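Long-range contacts in Lon211 (Mycobacterium tuberculosis, PDB 6VBK), which forms the N-terminal domain of the ATP-dependent Lon protease and probably takes part in recognising the proteins to be degraded: residues G80-I85 / G102-R107; E10-P15 / K63-L68; S132-E137 / D194-L199. All coordinates share one frame; numbering follows the deposited sequence.

Contact 1. Residues G80-I85 / G102-R107; sequences GTLGVI and GVSRVR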
# COMPACT_ATOMS: atom_id res chain seq x y z
N GLY B 80 -7.86 11.33 -7.80
CA GLY B 80 -8.93 10.92 -8.69
C GLY B 80 -10.03 10.22 -7.91
O GLY B 80 -9.92 9.96 -6.71
N THR B 81 -11.12 9.93 -8.62
CA THR B 81 -12.25 9.22 -8.05
C THR B 81 -12.28 7.81 -8.61
O THR B 81 -12.36 7.63 -9.84
CB THR B 81 -13.57 9.94 -8.34
OG1 THR B 81 -13.53 11.26 -7.79
CG2 THR B 81 -14.74 9.18 -7.73
N LEU B 82 -12.21 6.81 -7.73
CA LEU B 82 -12.40 5.43 -8.15
C LEU B 82 -13.81 5.26 -8.71
O LEU B 82 -14.80 5.50 -8.01
CB LEU B 82 -12.18 4.49 -6.96
CG LEU B 82 -12.50 3.01 -7.19
CD1 LEU B 82 -11.71 2.46 -8.36
CD2 LEU B 82 -12.23 2.19 -5.93
N GLY B 83 -13.89 4.88 -9.97
CA GLY B 83 -15.17 4.75 -10.67
C GLY B 83 -15.45 3.32 -11.06
O GLY B 83 -14.55 2.60 -11.50
N VAL B 84 -16.70 2.91 -10.90
CA VAL B 84 -17.17 1.59 -11.31
C VAL B 84 -18.08 1.77 -12.51
O VAL B 84 -19.11 2.45 -12.42
CB VAL B 84 -17.89 0.86 -10.16
CG1 VAL B 84 -18.58 -0.38 -10.69
CG2 VAL B 84 -16.91 0.50 -9.06
N ILE B 85 -17.70 1.16 -13.64
CA ILE B 85 -18.53 1.20 -14.84
C ILE B 85 -19.76 0.34 -14.58
O ILE B 85 -19.69 -0.90 -14.64
CB ILE B 85 -17.75 0.72 -16.08
CG1 ILE B 85 -16.51 1.59 -16.29
CG2 ILE B 85 -18.65 0.76 -17.31
CD1 ILE B 85 -16.82 3.04 -16.60
N GLY B 102 -19.03 7.03 -8.88
CA GLY B 102 -17.89 7.38 -8.05
C GLY B 102 -17.94 6.69 -6.69
O GLY B 102 -18.95 6.77 -5.98
N VAL B 103 -16.85 6.03 -6.33
CA VAL B 103 -16.79 5.20 -5.12
C VAL B 103 -16.01 5.89 -4.00
O VAL B 103 -16.56 6.14 -2.92
CB VAL B 103 -16.18 3.81 -5.44
CG1 VAL B 103 -16.09 2.94 -4.18
CG2 VAL B 103 -16.99 3.10 -6.52
N SER B 104 -14.74 6.21 -4.24
CA SER B 104 -13.89 6.74 -3.18
C SER B 104 -12.77 7.58 -3.77
O SER B 104 -12.50 7.55 -4.97
CB SER B 104 -13.32 5.61 -2.31
OG SER B 104 -12.61 4.67 -3.10
N ARG B 105 -12.10 8.34 -2.90
CA ARG B 105 -10.98 9.16 -3.33
C ARG B 105 -9.70 8.33 -3.38
O ARG B 105 -9.46 7.49 -2.51
CB ARG B 105 -10.79 10.35 -2.39
CG ARG B 105 -11.89 11.39 -2.52
CD ARG B 105 -11.71 12.52 -1.53
NE ARG B 105 -12.51 13.68 -1.89
CZ ARG B 105 -13.81 13.82 -1.61
NH1 ARG B 105 -14.45 12.86 -0.96
NH2 ARG B 105 -14.45 14.91 -1.99
N VAL B 106 -8.90 8.57 -4.41
CA VAL B 106 -7.65 7.84 -4.63
C VAL B 106 -6.54 8.85 -4.82
O VAL B 106 -6.61 9.70 -5.72
CB VAL B 106 -7.74 6.89 -5.84
CG1 VAL B 106 -6.44 6.13 -6.01
CG2 VAL B 106 -8.91 5.93 -5.68
N ARG B 107 -5.51 8.78 -3.98
CA ARG B 107 -4.36 9.66 -4.10
C ARG B 107 -3.45 9.16 -5.21
O ARG B 107 -2.88 8.06 -5.11
CB ARG B 107 -3.60 9.74 -2.77
CG ARG B 107 -2.31 10.54 -2.85
CD ARG B 107 -1.96 11.17 -1.51
NE ARG B 107 -2.96 12.15 -1.10
CZ ARG B 107 -2.97 13.42 -1.49
NH1 ARG B 107 -2.02 13.87 -2.29
NH2 ARG B 107 -3.92 14.24 -1.07
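Gly80 and Val106 face each other as an antiparallel hydrogen-bonded pair: Gly80 N donates to Val106 O at 2.9 Å, and Val106 N returns a bond of the same length to Gly80 O. They belong to the beta hairpin formed by strands 79-88 and 96-112, in the mixed sheet of this PUA-clan domain. Two more bonds follow, Leu82 N to Ser104 O at 2.9 Å and Val103 N to Leu82 O at 2.7 Å. Leu82 thus spans both Val103 and Ser104 on the partner strand, a beta bulge marked by the helical psi of Val103 (-61°). Between the bonded pairs, Thr81 CA approaches Ser104 O in a CA-H...O contact. The polar ends of Thr81 and Arg105 find partners beyond the hairpin: Thr81 OG1 bonds to Val24 O, while the Arg105 guanidinium binds the carbonyls of Val189 and Leu190 and forms a salt bridge with Asp173, fastening the sheet to the helical part. Thr81 CG2 stays with the partner strand, 3.6 Å from Gly102 CA. On the face that carries Leu82, Ser104 and Val106, Leu82 CB rests on Val106 CG2 at 3.8 Å, and its CD2 methyl reaches Ser104 OG. The bulge brings Val103 alongside Leu82, the two side chains pointing the same way. With CG1 of Val103 anti to the backbone N (chi1 179°), its other methyl, CG2, is left beside that nitrogen, where it meets Val84 CG2 at 3.6 Å.

Contact 2. Residues E10-P15 / K63-L68; sequences ETLTLP and KPRVLL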
# COMPACT_ATOMS: atom_id res chain seq x y z
N GLU B 10 -3.15 0.11 1.08
CA GLU B 10 -3.01 -0.64 -0.16
C GLU B 10 -2.89 0.30 -1.35
O GLU B 10 -3.53 1.36 -1.39
CB GLU B 10 -4.20 -1.58 -0.34
CG GLU B 10 -3.84 -2.97 -0.82
CD GLU B 10 -5.00 -3.94 -0.74
OE1 GLU B 10 -6.03 -3.58 -0.13
OE2 GLU B 10 -4.89 -5.06 -1.29
N THR B 11 -2.05 -0.07 -2.31
CA THR B 11 -1.83 0.72 -3.52
C THR B 11 -2.56 0.06 -4.68
O THR B 11 -2.29 -1.10 -5.02
CB THR B 11 -0.34 0.86 -3.83
OG1 THR B 11 0.25 1.79 -2.91
CG2 THR B 11 -0.13 1.35 -5.25
N LEU B 12 -3.48 0.80 -5.30
CA LEU B 12 -4.23 0.32 -6.44
C LEU B 12 -3.56 0.74 -7.75
O LEU B 12 -2.83 1.73 -7.81
CB LEU B 12 -5.67 0.85 -6.41
CG LEU B 12 -6.68 0.16 -5.51
CD1 LEU B 12 -8.00 0.90 -5.57
CD2 LEU B 12 -6.87 -1.29 -5.92
N THR B 13 -3.84 -0.03 -8.80
CA THR B 13 -3.40 0.29 -10.15
C THR B 13 -4.64 0.37 -11.03
O THR B 13 -5.36 -0.62 -11.19
CB THR B 13 -2.42 -0.76 -10.67
OG1 THR B 13 -1.23 -0.75 -9.87
CG2 THR B 13 -2.05 -0.47 -12.12
N LEU B 14 -4.88 1.55 -11.60
CA LEU B 14 -6.11 1.82 -12.34
C LEU B 14 -5.79 2.58 -13.62
O LEU B 14 -4.82 3.34 -13.67
CB LEU B 14 -7.10 2.64 -11.49
CG LEU B 14 -7.56 2.03 -10.17
CD1 LEU B 14 -8.26 3.07 -9.32
CD2 LEU B 14 -8.47 0.83 -10.43
N PRO B 15 -6.60 2.38 -14.66
CA PRO B 15 -6.44 3.21 -15.87
C PRO B 15 -7.05 4.58 -15.67
O PRO B 15 -8.11 4.73 -15.05
CB PRO B 15 -7.19 2.41 -16.94
CG PRO B 15 -8.25 1.69 -16.17
CD PRO B 15 -7.66 1.38 -14.81
N LYS B 63 -17.23 -5.73 -12.63
CA LYS B 63 -17.44 -4.43 -13.25
C LYS B 63 -16.10 -3.73 -13.46
O LYS B 63 -15.22 -3.79 -12.59
CB LYS B 63 -18.35 -3.56 -12.39
CG LYS B 63 -19.71 -4.16 -12.08
CD LYS B 63 -20.64 -4.08 -13.28
CE LYS B 63 -22.06 -4.46 -12.90
NZ LYS B 63 -22.61 -3.57 -11.83
N PRO B 64 -15.90 -3.08 -14.61
CA PRO B 64 -14.63 -2.37 -14.84
C PRO B 64 -14.42 -1.25 -13.84
O PRO B 64 -15.36 -0.57 -13.43
CB PRO B 64 -14.78 -1.83 -16.27
CG PRO B 64 -15.82 -2.72 -16.90
CD PRO B 64 -16.77 -3.06 -15.79
N ARG B 65 -13.16 -1.06 -13.44
CA ARG B 65 -12.78 -0.03 -12.49
C ARG B 65 -11.84 0.96 -13.17
O ARG B 65 -10.82 0.56 -13.73
CB ARG B 65 -12.11 -0.63 -11.25
CG ARG B 65 -13.05 -1.47 -10.39
CD ARG B 65 -12.28 -2.46 -9.53
NE ARG B 65 -11.27 -1.81 -8.69
CZ ARG B 65 -11.48 -1.43 -7.43
NH1 ARG B 65 -12.66 -1.64 -6.86
NH2 ARG B 65 -10.51 -0.84 -6.75
N VAL B 66 -12.19 2.24 -13.12
CA VAL B 66 -11.39 3.30 -13.73
C VAL B 66 -11.10 4.36 -12.68
O VAL B 66 -11.74 4.42 -11.63
CB VAL B 66 -12.08 3.93 -14.96
CG1 VAL B 66 -12.31 2.89 -16.04
CG2 VAL B 66 -13.40 4.58 -14.55
N LEU B 67 -10.13 5.21 -12.99
CA LEU B 67 -9.78 6.35 -12.15
C LEU B 67 -10.20 7.62 -12.87
O LEU B 67 -9.56 8.03 -13.85
CB LEU B 67 -8.29 6.36 -11.82
CG LEU B 67 -7.87 7.39 -10.76
CD1 LEU B 67 -8.66 7.19 -9.48
CD2 LEU B 67 -6.38 7.31 -10.50
N LEU B 68 -11.28 8.24 -12.39
CA LEU B 68 -11.80 9.46 -12.99
C LEU B 68 -10.99 10.65 -12.48
O LEU B 68 -11.13 11.05 -11.32
CB LEU B 68 -13.28 9.61 -12.66
CG LEU B 68 -14.14 8.38 -12.96
CD1 LEU B 68 -15.45 8.45 -12.21
CD2 LEU B 68 -14.38 8.23 -14.46
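Leu12 sets its CD1 methyl against the edge of the Arg65 guanidinium, near the plane of the group and 3.3 Å from NH2, with CD2 a little farther from the same nitrogen. The two side chains cross at about a right angle. The Arg65 chain bends at chi3 (56°), which brings the guanidinium to Leu12 while its CB stays beside Leu14 CD2. Leu14 has CG anti to its carbonyl carbon (chi1 -59°), and its branches divide the work: CD2 lies 4.0 Å from Arg65 CB, whereas CD1 approaches Leu67 CD1. Nearer the backbone, Leu14 CB meets Leu67 CB at 3.9 Å, the two side chains crossing at about a right angle. Here strand 9-19 runs beside strand 65-70 as a parallel pair of the mixed sheet, although the two short segments are splayed by 80°. The pairing is carried by Leu67 N, which donates to Pro15 O at 2.9 Å; a further backbone bond joins Leu67 to Leu17. Pro15 turns the CD-CG edge of its ring to the Arg65 carbonyl, CD being 3.4 Å from Arg65 O, and its CG faces Val66 CG1 at 4.2 Å. Helix 38-50 covers this corner through Ala47, which touches both Pro15 and Val66. Leu14 and Arg65 also pack on Leu82, and Leu67 rests on Val106 and Ile108 of strand 96-112.

Contact 3. Residues S132-E137 / D194-L199; sequences SGRAQE and DVVERL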
# COMPACT_ATOMS: atom_id res chain seq x y z
N SER B 132 -16.90 13.34 12.49
CA SER B 132 -16.76 13.95 13.80
C SER B 132 -18.10 14.49 14.29
O SER B 132 -19.06 14.65 13.53
CB SER B 132 -15.73 15.09 13.76
OG SER B 132 -14.42 14.59 13.52
N GLY B 133 -18.16 14.75 15.60
CA GLY B 133 -19.32 15.44 16.15
C GLY B 133 -19.48 16.81 15.53
O GLY B 133 -20.59 17.22 15.17
N ARG B 134 -18.37 17.54 15.38
CA ARG B 134 -18.40 18.83 14.69
C ARG B 134 -18.83 18.67 13.24
O ARG B 134 -19.52 19.55 12.70
CB ARG B 134 -17.03 19.50 14.78
CG ARG B 134 -16.97 20.91 14.20
CD ARG B 134 -16.08 20.95 12.97
NE ARG B 134 -15.66 22.31 12.63
CZ ARG B 134 -14.55 22.89 13.08
NH1 ARG B 134 -13.74 22.22 13.89
NH2 ARG B 134 -14.25 24.13 12.72
N ALA B 135 -18.44 17.57 12.59
CA ALA B 135 -18.86 17.33 11.22
C ALA B 135 -20.37 17.18 11.11
O ALA B 135 -20.97 17.55 10.09
CB ALA B 135 -18.17 16.09 10.65
N GLN B 136 -21.01 16.65 12.16
CA GLN B 136 -22.47 16.55 12.16
C GLN B 136 -23.12 17.92 12.18
O GLN B 136 -24.14 18.14 11.53
CB GLN B 136 -22.93 15.72 13.36
CG GLN B 136 -22.33 14.32 13.45
CD GLN B 136 -23.02 13.32 12.55
OE1 GLN B 136 -22.70 13.20 11.36
NE2 GLN B 136 -23.97 12.58 13.10
N GLU B 137 -22.54 18.87 12.93
CA GLU B 137 -23.08 20.22 12.97
C GLU B 137 -22.83 20.96 11.66
O GLU B 137 -23.65 21.80 11.26
CB GLU B 137 -22.47 21.01 14.13
CG GLU B 137 -22.99 20.61 15.50
CD GLU B 137 -22.02 19.71 16.26
OE1 GLU B 137 -22.42 18.60 16.66
OE2 GLU B 137 -20.86 20.13 16.45
N ASP B 194 -10.52 15.21 4.54
CA ASP B 194 -11.23 15.48 5.82
C ASP B 194 -12.64 16.01 5.52
O ASP B 194 -12.74 16.98 4.76
CB ASP B 194 -10.46 16.44 6.72
CG ASP B 194 -11.12 16.64 8.07
OD1 ASP B 194 -11.18 15.67 8.84
OD2 ASP B 194 -11.59 17.77 8.33
N VAL B 195 -13.66 15.41 6.13
CA VAL B 195 -15.03 15.84 5.88
C VAL B 195 -15.31 17.19 6.53
O VAL B 195 -16.10 17.99 6.01
CB VAL B 195 -16.03 14.76 6.35
CG1 VAL B 195 -15.89 14.51 7.84
CG2 VAL B 195 -17.45 15.16 6.00
N VAL B 196 -14.66 17.48 7.66
CA VAL B 196 -14.87 18.77 8.33
C VAL B 196 -14.41 19.91 7.43
O VAL B 196 -15.08 20.94 7.31
CB VAL B 196 -14.16 18.79 9.69
CG1 VAL B 196 -13.88 20.22 10.13
CG2 VAL B 196 -15.00 18.07 10.73
N GLU B 197 -13.26 19.74 6.77
CA GLU B 197 -12.75 20.78 5.89
C GLU B 197 -13.67 21.00 4.69
O GLU B 197 -13.95 22.14 4.32
CB GLU B 197 -11.34 20.42 5.41
CG GLU B 197 -10.27 20.49 6.49
CD GLU B 197 -8.91 20.06 5.96
OE1 GLU B 197 -8.71 18.84 5.75
OE2 GLU B 197 -8.05 20.94 5.75
N ARG B 198 -14.14 19.91 4.07
CA ARG B 198 -14.97 20.04 2.88
C ARG B 198 -16.27 20.78 3.18
O ARG B 198 -16.64 21.72 2.47
CB ARG B 198 -15.26 18.67 2.28
CG ARG B 198 -14.06 17.97 1.68
CD ARG B 198 -14.48 17.03 0.58
NE ARG B 198 -15.57 16.15 0.99
CZ ARG B 198 -15.40 15.00 1.62
NH1 ARG B 198 -14.18 14.58 1.91
NH2 ARG B 198 -16.45 14.26 1.95
N LEU B 199 -16.99 20.34 4.21
CA LEU B 199 -18.21 21.03 4.61
C LEU B 199 -17.93 22.49 4.92
O LEU B 199 -18.62 23.39 4.43
CB LEU B 199 -18.84 20.33 5.82
CG LEU B 199 -19.52 18.99 5.54
CD1 LEU B 199 -19.79 18.25 6.84
CD2 LEU B 199 -20.81 19.21 4.77
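Ala135 and Val196 mark the closest backbone approach of two helix starts, their CA atoms 5.1 Å apart, and the cohesion across it is mostly apolar. Ala135 CB sits between two valines, 3.7 Å from Val196 CG2 and 3.9 Å from Val195 CG1. Val195 holds CG1 between its backbone N and carbonyl carbon (chi1 61°), which aims this methyl at the alanine. Ser132 CB lies more loosely on Val196 CG2. Leu199, one turn on, adds a methyl-to-carbonyl van der Waals contact, CD1 lying 3.5 Å from Ala135 O. Another kind of contact is made by a charged side chain through its carbon atoms: Arg134 bends at chi2 and passes across Val196 at about a right angle, CD lying 3.7 Å from Val196 CG1. The same methyl lies over one face of the guanidinium, whose NH2 forms a salt bridge with Glu200 one turn farther along the second helix. No hydrogen bond joins 132-137 to 194-199. Within its own segment, Asp194, the N-cap of helix 195-207, accepts from Glu197 N at OD2 (3.0 Å), with the donor 31° out of the carboxylate plane. The short helical segments run nearly parallel, at 21°, with axes 9.3 Å apart. Together they join the first turns of helices 133-153 and 195-207 in the helical part, where Val196 and Leu199 continue onto Leu138, Leu199 reaches Tyr142, and helix 168-173 covers Val195 and Leu199 through Pro168.

From the N terminus, contact 2 closes first, bringing strand 65-70 back beside strand 9-19 after an excursion through strand 29-33 and helix 38-50. Contact 1 then closes the much shorter hairpin loop between strands 79-88 and 96-112. Contact 3 comes last, returning the start of helix 195-207 to the start of helix 133-153. The three loops follow one another in series, none enclosing or crossing another. Contacts 1 and 2 share one sheet, since strands 65-70 and 79-88 are neighbours in it, and their centres lie 7 Å apart. Contact 3 belongs to the helical part, about 21 Å from contact 1 between centres, yet Arg105 of contact 1 packs against Arg198 of contact 3 where sheet and helices meet.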